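Multisubunit Na+/H+ antiporter, D subunit (Anoxybacillus flavithermus, PDB 6Z16) probably works as a membrane-embedded subunit of a multisubunit sodium/proton antiporter, contributing to the exchange of sodium ions for protons across the cell membrane. Local coordinates at residues A79-T84 / F328-D333; S322-I327 / K392-K397. All blocks are in the same frame, centred on the assembly; numbering follows the deposited sequence.

How the contacts relate
Both contacts use helix 320-351, and their segments 322-327 and 328-333 follow one another directly in the sequence; the centres of the contacts lie about 14 Å apart. At contact 1 the helix runs beside helix 76-99; contact 2 brings in the short helix 390-401. The centre of contact 1 is about 8 Å, and that of contact 2 about 17 Å, from the centre of the chain. Helix 320-351 thus joins an early transmembrane helix to a later part of the antiporter fold. At contact 1 the side chain of Thr84 is about 5 Å from a bound phosphatidylethanolamine. At contact 2 a neighbouring subunit packs against residues of both segments.

Contact 1 of 2, residues A79-T84 / F328-D333; sequences ALLVLT and FYLLQD
In Leu331 and Thr84, which meet across the contact, the first torsion sets CG and OG1 beside the backbone N: CG of Leu331 (chi1 -59°) carries CD2 across to helix 76-99, while OG1 of Thr84 turns back along its own helix. The pairing belongs to the transmembrane bundle of the Mrp antiporter fold, whose helices 76-99 and 320-351 run here nearly parallel, the segment axes 10.5 Å apart at 15°. Leu331 CD2 is the methyl met by Leu80, Leu81 and Thr84: it lies 4.1 Å from Leu81 CD2 and 4.2 Å from Leu80 CB, and the side chains of Leu81 and Leu331 cross at about a right angle. Leu81 CD2 also meets Leu330 CD2 at 4.2 Å. Thr84 OG1 touches the same Leu331 methyl at 3.5 Å, yet its polar need is met within its own helix, by a 2.7 Å hydrogen bond to Leu80 O. An alanine in place of Thr84 has no hydroxyl, which would probably leave Leu80 O with just the backbone donor of the pair and open a gap against the Leu331 methyl. Around the pair, Met334 touches both Leu81 and Thr84, and helix 463-477 covers Leu80 through Phe469 and Val470. Leu80 O is gripped from opposite faces of its plane, by Thr84 N at 3.0 Å and by Thr84 OG1, tilted 34° from that plane.

Contact 2 of 2, residues S322-I327 / K392-K397; sequences SVEGTI and KLLIVK
Helices 320-351 and 390-401 run roughly antiparallel, at 154° between the segment axes, which approach to 7.4 Å; the CA atoms of Gly325 and Leu394 are 4.8 Å apart. Helix 390-401 follows helix 367-381 after a break, consistent with the second half of the discontinuous transmembrane helix known from antiporter-like subunits. With no side chain on Gly325, the backbone itself becomes the contact surface. Leu394 reaches it with CB, 3.8 Å from Gly325 CA, and Ile395 follows with CG1, which sits 4.0 Å from Gly325 C and 4.1 Å from Thr326 N. The first torsion of Ile395 (chi1 -69°) places CG1 opposite its own carbonyl carbon, so that CG1 and CD1 lie against the peptide between Gly325 and Thr326. Leu394 continues past the glycine to Glu324, whose chain leaves extended from the backbone, and the two side chains cross obliquely. The carboxylate of Glu324 is engaged elsewhere, in a salt bridge with Arg467, while Ser322 OG binds the carbonyls of Ile317 and Thr319. Lys392 NZ bonds to Ala381 O, which ties the short helix back to helix 367-381, and Lys397 NZ bonds to Tyr218 OH of a neighbouring subunit. Between the segments, Leu394 CD1 comes closest to the Glu324 chain at CG, 3.9 Å, and at CD, 4.0 Å.

Contact 1 of 2, residues A79-T84 / F328-D333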
ATOM      1  N   ALA D  79      58.738   5.710  18.425  1.00 41.88           N
ATOM      2  CA  ALA D  79      59.148   5.502  17.041  1.00 39.84           C
ATOM      3  C   ALA D  79      60.333   4.549  16.947  1.00 45.85           C
ATOM      4  O   ALA D  79      60.386   3.706  16.038  1.00 51.71           O
ATOM      5  CB  ALA D  79      59.482   6.840  16.392  1.00 23.30           C
ATOM      6  N   LEU D  80      61.281   4.661  17.885  1.00 35.56           N
ATOM      7  CA  LEU D  80      62.392   3.713  17.945  1.00 38.46           C
ATOM      8  C   LEU D  80      61.910   2.298  18.227  1.00 35.56           C
ATOM      9  O   LEU D  80      62.398   1.336  17.619  1.00 32.93           O
ATOM     10  CB  LEU D  80      63.394   4.150  19.012  1.00 44.44           C
ATOM     11  CG  LEU D  80      64.259   5.367  18.712  1.00 43.50           C
ATOM     12  CD1 LEU D  80      64.963   5.824  19.962  1.00 29.29           C
ATOM     13  CD2 LEU D  80      65.263   5.012  17.649  1.00 41.46           C
ATOM     14  N   LEU D  81      60.938   2.154  19.130  1.00 37.71           N
ATOM     15  CA  LEU D  81      60.401   0.833  19.440  1.00 39.66           C
ATOM     16  C   LEU D  81      59.613   0.249  18.277  1.00 42.79           C
ATOM     17  O   LEU D  81      59.654  -0.967  18.052  1.00 41.37           O
ATOM     18  CB  LEU D  81      59.538   0.915  20.693  1.00 41.60           C
ATOM     19  CG  LEU D  81      60.354   1.127  21.962  1.00 44.97           C
ATOM     20  CD1 LEU D  81      59.486   1.541  23.119  1.00 39.35           C
ATOM     21  CD2 LEU D  81      61.072  -0.157  22.285  1.00 42.31           C
ATOM     22  N   VAL D  82      58.934   1.101  17.505  1.00 34.92           N
ATOM     23  CA  VAL D  82      58.217   0.640  16.318  1.00 32.21           C
ATOM     24  C   VAL D  82      59.188   0.153  15.247  1.00 28.33           C
ATOM     25  O   VAL D  82      58.978  -0.908  14.642  1.00 24.55           O
ATOM     26  CB  VAL D  82      57.293   1.759  15.808  1.00 30.59           C
ATOM     27  CG1 VAL D  82      56.842   1.484  14.420  1.00 32.54           C
ATOM     28  CG2 VAL D  82      56.067   1.851  16.685  1.00 31.25           C
ATOM     29  N   LEU D  83      60.278   0.897  15.021  1.00 33.51           N
ATOM     30  CA  LEU D  83      61.277   0.482  14.038  1.00 27.86           C
ATOM     31  C   LEU D  83      61.977  -0.811  14.452  1.00 28.29           C
ATOM     32  O   LEU D  83      62.215  -1.693  13.612  1.00 40.98           O
ATOM     33  CB  LEU D  83      62.290   1.603  13.831  1.00 37.21           C
ATOM     34  CG  LEU D  83      63.412   1.349  12.830  1.00 49.96           C
ATOM     35  CD1 LEU D  83      62.864   1.123  11.444  1.00 34.44           C
ATOM     36  CD2 LEU D  83      64.372   2.504  12.826  1.00 49.21           C
ATOM     37  N   THR D  84      62.277  -0.952  15.746  1.00 26.48           N
ATOM     38  CA  THR D  84      62.890  -2.177  16.252  1.00 37.91           C
ATOM     39  C   THR D  84      61.949  -3.366  16.098  1.00 35.32           C
ATOM     40  O   THR D  84      62.375  -4.459  15.692  1.00 30.46           O
ATOM     41  CB  THR D  84      63.279  -1.983  17.718  1.00 44.18           C
ATOM     42  OG1 THR D  84      64.095  -0.816  17.846  1.00 36.09           O
ATOM     43  CG2 THR D  84      64.056  -3.172  18.230  1.00 44.77           C
ATOM     44  N   PHE D 328      68.999   2.496  25.506  1.00 35.10           N
ATOM     45  CA  PHE D 328      69.988   1.776  24.692  1.00 36.58           C
ATOM     46  C   PHE D 328      69.931   0.268  24.933  1.00 34.63           C
ATOM     47  O   PHE D 328      69.900  -0.535  23.979  1.00 35.22           O
ATOM     48  CB  PHE D 328      71.406   2.278  24.981  1.00 29.83           C
ATOM     49  CG  PHE D 328      71.773   3.561  24.293  1.00 30.96           C
ATOM     50  CD1 PHE D 328      72.038   3.574  22.941  1.00 34.37           C
ATOM     51  CD2 PHE D 328      71.948   4.726  25.009  1.00 37.31           C
ATOM     52  CE1 PHE D 328      72.402   4.738  22.305  1.00 43.45           C
ATOM     53  CE2 PHE D 328      72.314   5.892  24.386  1.00 35.24           C
ATOM     54  CZ  PHE D 328      72.542   5.899  23.032  1.00 36.63           C
ATOM     55  N   TYR D 329      69.879  -0.126  26.209  1.00 26.02           N
ATOM     56  CA  TYR D 329      69.850  -1.538  26.556  1.00 26.93           C
ATOM     57  C   TYR D 329      68.546  -2.192  26.118  1.00 36.32           C
ATOM     58  O   TYR D 329      68.554  -3.357  25.708  1.00 37.89           O
ATOM     59  CB  TYR D 329      70.067  -1.693  28.060  1.00 37.14           C
ATOM     60  CG  TYR D 329      70.376  -3.097  28.494  1.00 48.21           C
ATOM     61  CD1 TYR D 329      71.645  -3.625  28.329  1.00 59.36           C
ATOM     62  CD2 TYR D 329      69.402  -3.902  29.046  1.00 46.89           C
ATOM     63  CE1 TYR D 329      71.934  -4.911  28.713  1.00 62.56           C
ATOM     64  CE2 TYR D 329      69.683  -5.191  29.433  1.00 51.61           C
ATOM     65  CZ  TYR D 329      70.950  -5.690  29.264  1.00 60.63           C
ATOM     66  OH  TYR D 329      71.245  -6.976  29.648  1.00 64.71           O
ATOM     67  N   LEU D 330      67.444  -1.432  26.119  1.00 36.28           N
ATOM     68  CA  LEU D 330      66.148  -1.942  25.682  1.00 31.29           C
ATOM     69  C   LEU D 330      66.152  -2.308  24.207  1.00 35.69           C
ATOM     70  O   LEU D 330      65.751  -3.424  23.833  1.00 36.59           O
ATOM     71  CB  LEU D 330      65.075  -0.895  25.988  1.00 29.39           C
ATOM     72  CG  LEU D 330      63.629  -1.048  25.519  1.00 38.65           C
ATOM     73  CD1 LEU D 330      62.998  -2.349  25.966  1.00 41.90           C
ATOM     74  CD2 LEU D 330      62.831   0.122  26.054  1.00 32.88           C
ATOM     75  N   LEU D 331      66.623  -1.381  23.362  1.00 32.64           N
ATOM     76  CA  LEU D 331      66.644  -1.618  21.917  1.00 28.36           C
ATOM     77  C   LEU D 331      67.540  -2.801  21.557  1.00 25.31           C
ATOM     78  O   LEU D 331      67.114  -3.740  20.848  1.00 23.17           O
ATOM     79  CB  LEU D 331      67.117  -0.358  21.197  1.00 32.84           C
ATOM     80  CG  LEU D 331      66.293   0.910  21.403  1.00 39.61           C
ATOM     81  CD1 LEU D 331      66.949   2.081  20.703  1.00 36.05           C
ATOM     82  CD2 LEU D 331      64.866   0.740  20.941  1.00 45.59           C
ATOM     83  N   GLN D 332      68.776  -2.796  22.086  1.00 32.72           N
ATOM     84  CA  GLN D 332      69.690  -3.874  21.728  1.00 39.99           C
ATOM     85  C   GLN D 332      69.243  -5.205  22.316  1.00 46.51           C
ATOM     86  O   GLN D 332      69.503  -6.252  21.719  1.00 48.93           O
ATOM     87  CB  GLN D 332      71.127  -3.542  22.152  1.00 30.26           C
ATOM     88  CG  GLN D 332      71.443  -3.567  23.644  1.00 45.65           C
ATOM     89  CD  GLN D 332      71.890  -4.940  24.134  1.00 55.11           C
ATOM     90  OE1 GLN D 332      72.458  -5.727  23.377  1.00 55.44           O
ATOM     91  NE2 GLN D 332      71.616  -5.237  25.394  1.00 46.55           N
ATOM     92  N   ASP D 333      68.521  -5.192  23.441  1.00 47.01           N
ATOM     93  CA  ASP D 333      68.120  -6.453  24.039  1.00 62.45           C
ATOM     94  C   ASP D 333      66.946  -7.083  23.313  1.00 65.14           C
ATOM     95  O   ASP D 333      66.893  -8.314  23.222  1.00 65.88           O
ATOM     96  CB  ASP D 333      67.793  -6.260  25.515  1.00 80.25           C
ATOM     97  CG  ASP D 333      67.561  -7.571  26.222  1.00 96.26           C
ATOM     98  OD1 ASP D 333      68.526  -8.351  26.353  1.00 95.22           O
ATOM     99  OD2 ASP D 333      66.424  -7.816  26.671  1.00 94.62           O
TER

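Contact 2 of 2, residues S322-I327 / K392-K397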
ATOM      1  N   SER D 322      70.561   7.337  33.555  1.00 40.76           N
ATOM      2  CA  SER D 322      70.006   6.000  33.736  1.00 35.73           C
ATOM      3  C   SER D 322      68.894   5.715  32.734  1.00 41.22           C
ATOM      4  O   SER D 322      68.775   4.587  32.235  1.00 43.76           O
ATOM      5  CB  SER D 322      69.500   5.849  35.166  1.00 37.65           C
ATOM      6  OG  SER D 322      68.524   6.830  35.459  1.00 47.42           O
ATOM      7  N   VAL D 323      68.082   6.727  32.421  1.00 37.66           N
ATOM      8  CA  VAL D 323      67.036   6.582  31.413  1.00 39.53           C
ATOM      9  C   VAL D 323      67.652   6.359  30.038  1.00 47.98           C
ATOM     10  O   VAL D 323      67.183   5.519  29.255  1.00 49.98           O
ATOM     11  CB  VAL D 323      66.116   7.817  31.443  1.00 41.97           C
ATOM     12  CG1 VAL D 323      65.095   7.764  30.343  1.00 54.38           C
ATOM     13  CG2 VAL D 323      65.409   7.905  32.774  1.00 43.74           C
ATOM     14  N   GLU D 324      68.746   7.065  29.750  1.00 48.10           N
ATOM     15  CA  GLU D 324      69.449   6.892  28.486  1.00 39.69           C
ATOM     16  C   GLU D 324      70.038   5.493  28.366  1.00 39.15           C
ATOM     17  O   GLU D 324      69.890   4.830  27.325  1.00 44.39           O
ATOM     18  CB  GLU D 324      70.526   7.963  28.388  1.00 44.84           C
ATOM     19  CG  GLU D 324      71.210   8.050  27.069  1.00 69.88           C
ATOM     20  CD  GLU D 324      72.124   9.245  27.001  1.00 89.84           C
ATOM     21  OE1 GLU D 324      72.248   9.960  28.016  1.00 99.45           O
ATOM     22  OE2 GLU D 324      72.708   9.479  25.927  1.00 91.12           O
ATOM     23  N   GLY D 325      70.648   5.007  29.449  1.00 28.34           N
ATOM     24  CA  GLY D 325      71.212   3.671  29.443  1.00 25.33           C
ATOM     25  C   GLY D 325      70.170   2.581  29.291  1.00 34.05           C
ATOM     26  O   GLY D 325      70.388   1.604  28.568  1.00 40.75           O
ATOM     27  N   THR D 326      69.014   2.742  29.936  1.00 35.15           N
ATOM     28  CA  THR D 326      68.007   1.699  29.783  1.00 39.26           C
ATOM     29  C   THR D 326      67.304   1.752  28.427  1.00 31.10           C
ATOM     30  O   THR D 326      66.864   0.704  27.954  1.00 25.37           O
ATOM     31  CB  THR D 326      66.991   1.725  30.936  1.00 40.65           C
ATOM     32  OG1 THR D 326      66.128   0.586  30.834  1.00 43.12           O
ATOM     33  CG2 THR D 326      66.151   2.964  30.935  1.00 38.74           C
ATOM     34  N   ILE D 327      67.271   2.910  27.751  1.00 31.80           N
ATOM     35  CA  ILE D 327      66.751   2.946  26.379  1.00 36.11           C
ATOM     36  C   ILE D 327      67.686   2.211  25.419  1.00 34.76           C
ATOM     37  O   ILE D 327      67.233   1.387  24.599  1.00 31.26           O
ATOM     38  CB  ILE D 327      66.500   4.398  25.932  1.00 31.38           C
ATOM     39  CG1 ILE D 327      65.315   4.985  26.684  1.00 34.15           C
ATOM     40  CG2 ILE D 327      66.196   4.469  24.457  1.00 34.76           C
ATOM     41  CD1 ILE D 327      65.187   6.463  26.533  1.00 38.53           C
ATOM     42  N   LYS D 392      74.591  -0.617  29.700  1.00 51.76           N
ATOM     43  CA  LYS D 392      74.959  -0.960  31.065  1.00 55.57           C
ATOM     44  C   LYS D 392      76.077  -0.074  31.595  1.00 53.41           C
ATOM     45  O   LYS D 392      76.161   0.108  32.808  1.00 60.07           O
ATOM     46  CB  LYS D 392      75.355  -2.429  31.193  1.00 60.47           C
ATOM     47  CG  LYS D 392      76.697  -2.794  30.623  1.00 72.66           C
ATOM     48  CD  LYS D 392      77.031  -4.239  30.944  1.00 69.81           C
ATOM     49  CE  LYS D 392      78.422  -4.590  30.467  1.00 78.35           C
ATOM     50  NZ  LYS D 392      78.770  -5.991  30.790  1.00 76.56           N
ATOM     51  N   LEU D 393      76.886   0.530  30.719  1.00 39.85           N
ATOM     52  CA  LEU D 393      77.875   1.503  31.167  1.00 30.09           C
ATOM     53  C   LEU D 393      77.204   2.735  31.755  1.00 30.10           C
ATOM     54  O   LEU D 393      77.583   3.206  32.833  1.00 26.19           O
ATOM     55  CB  LEU D 393      78.783   1.900  30.010  1.00 39.55           C
ATOM     56  CG  LEU D 393      79.862   2.913  30.389  1.00 44.06           C
ATOM     57  CD1 LEU D 393      80.871   2.278  31.314  1.00 36.03           C
ATOM     58  CD2 LEU D 393      80.533   3.496  29.169  1.00 49.12           C
ATOM     59  N   LEU D 394      76.179   3.256  31.074  1.00 36.72           N
ATOM     60  CA  LEU D 394      75.470   4.416  31.602  1.00 42.94           C
ATOM     61  C   LEU D 394      74.623   4.068  32.819  1.00 42.84           C
ATOM     62  O   LEU D 394      74.463   4.908  33.711  1.00 44.21           O
ATOM     63  CB  LEU D 394      74.609   5.048  30.513  1.00 43.31           C
ATOM     64  CG  LEU D 394      75.341   5.806  29.411  1.00 48.40           C
ATOM     65  CD1 LEU D 394      74.378   6.185  28.314  1.00 55.36           C
ATOM     66  CD2 LEU D 394      75.978   7.046  29.983  1.00 47.00           C
ATOM     67  N   ILE D 395      74.109   2.835  32.896  1.00 36.57           N
ATOM     68  CA  ILE D 395      73.368   2.406  34.084  1.00 33.43           C
ATOM     69  C   ILE D 395      74.291   2.332  35.300  1.00 33.19           C
ATOM     70  O   ILE D 395      73.958   2.841  36.379  1.00 32.45           O
ATOM     71  CB  ILE D 395      72.660   1.064  33.821  1.00 40.59           C
ATOM     72  CG1 ILE D 395      71.517   1.239  32.827  1.00 36.00           C
ATOM     73  CG2 ILE D 395      72.115   0.470  35.090  1.00 39.16           C
ATOM     74  CD1 ILE D 395      70.956  -0.071  32.306  1.00 26.59           C
ATOM     75  N   VAL D 396      75.472   1.719  35.132  1.00 29.57           N
ATOM     76  CA  VAL D 396      76.460   1.616  36.208  1.00 27.16           C
ATOM     77  C   VAL D 396      76.959   2.996  36.624  1.00 19.61           C
ATOM     78  O   VAL D 396      77.108   3.281  37.818  1.00 16.26           O
ATOM     79  CB  VAL D 396      77.608   0.682  35.770  1.00 26.09           C
ATOM     80  CG1 VAL D 396      78.804   0.793  36.669  1.00 27.16           C
ATOM     81  CG2 VAL D 396      77.138  -0.762  35.776  1.00 32.53           C
ATOM     82  N   LYS D 397      77.169   3.893  35.655  1.00 16.81           N
ATOM     83  CA  LYS D 397      77.616   5.243  35.983  1.00 17.88           C
ATOM     84  C   LYS D 397      76.547   6.035  36.726  1.00 27.95           C
ATOM     85  O   LYS D 397      76.854   6.772  37.672  1.00 30.10           O
ATOM     86  CB  LYS D 397      78.038   5.981  34.715  1.00 16.09           C
ATOM     87  CG  LYS D 397      78.601   7.344  34.999  1.00 31.73           C
ATOM     88  CD  LYS D 397      79.039   8.071  33.763  1.00 50.44           C
ATOM     89  CE  LYS D 397      79.585   9.432  34.139  1.00 62.59           C
ATOM     90  NZ  LYS D 397      80.021  10.228  32.969  1.00 76.69           N
TER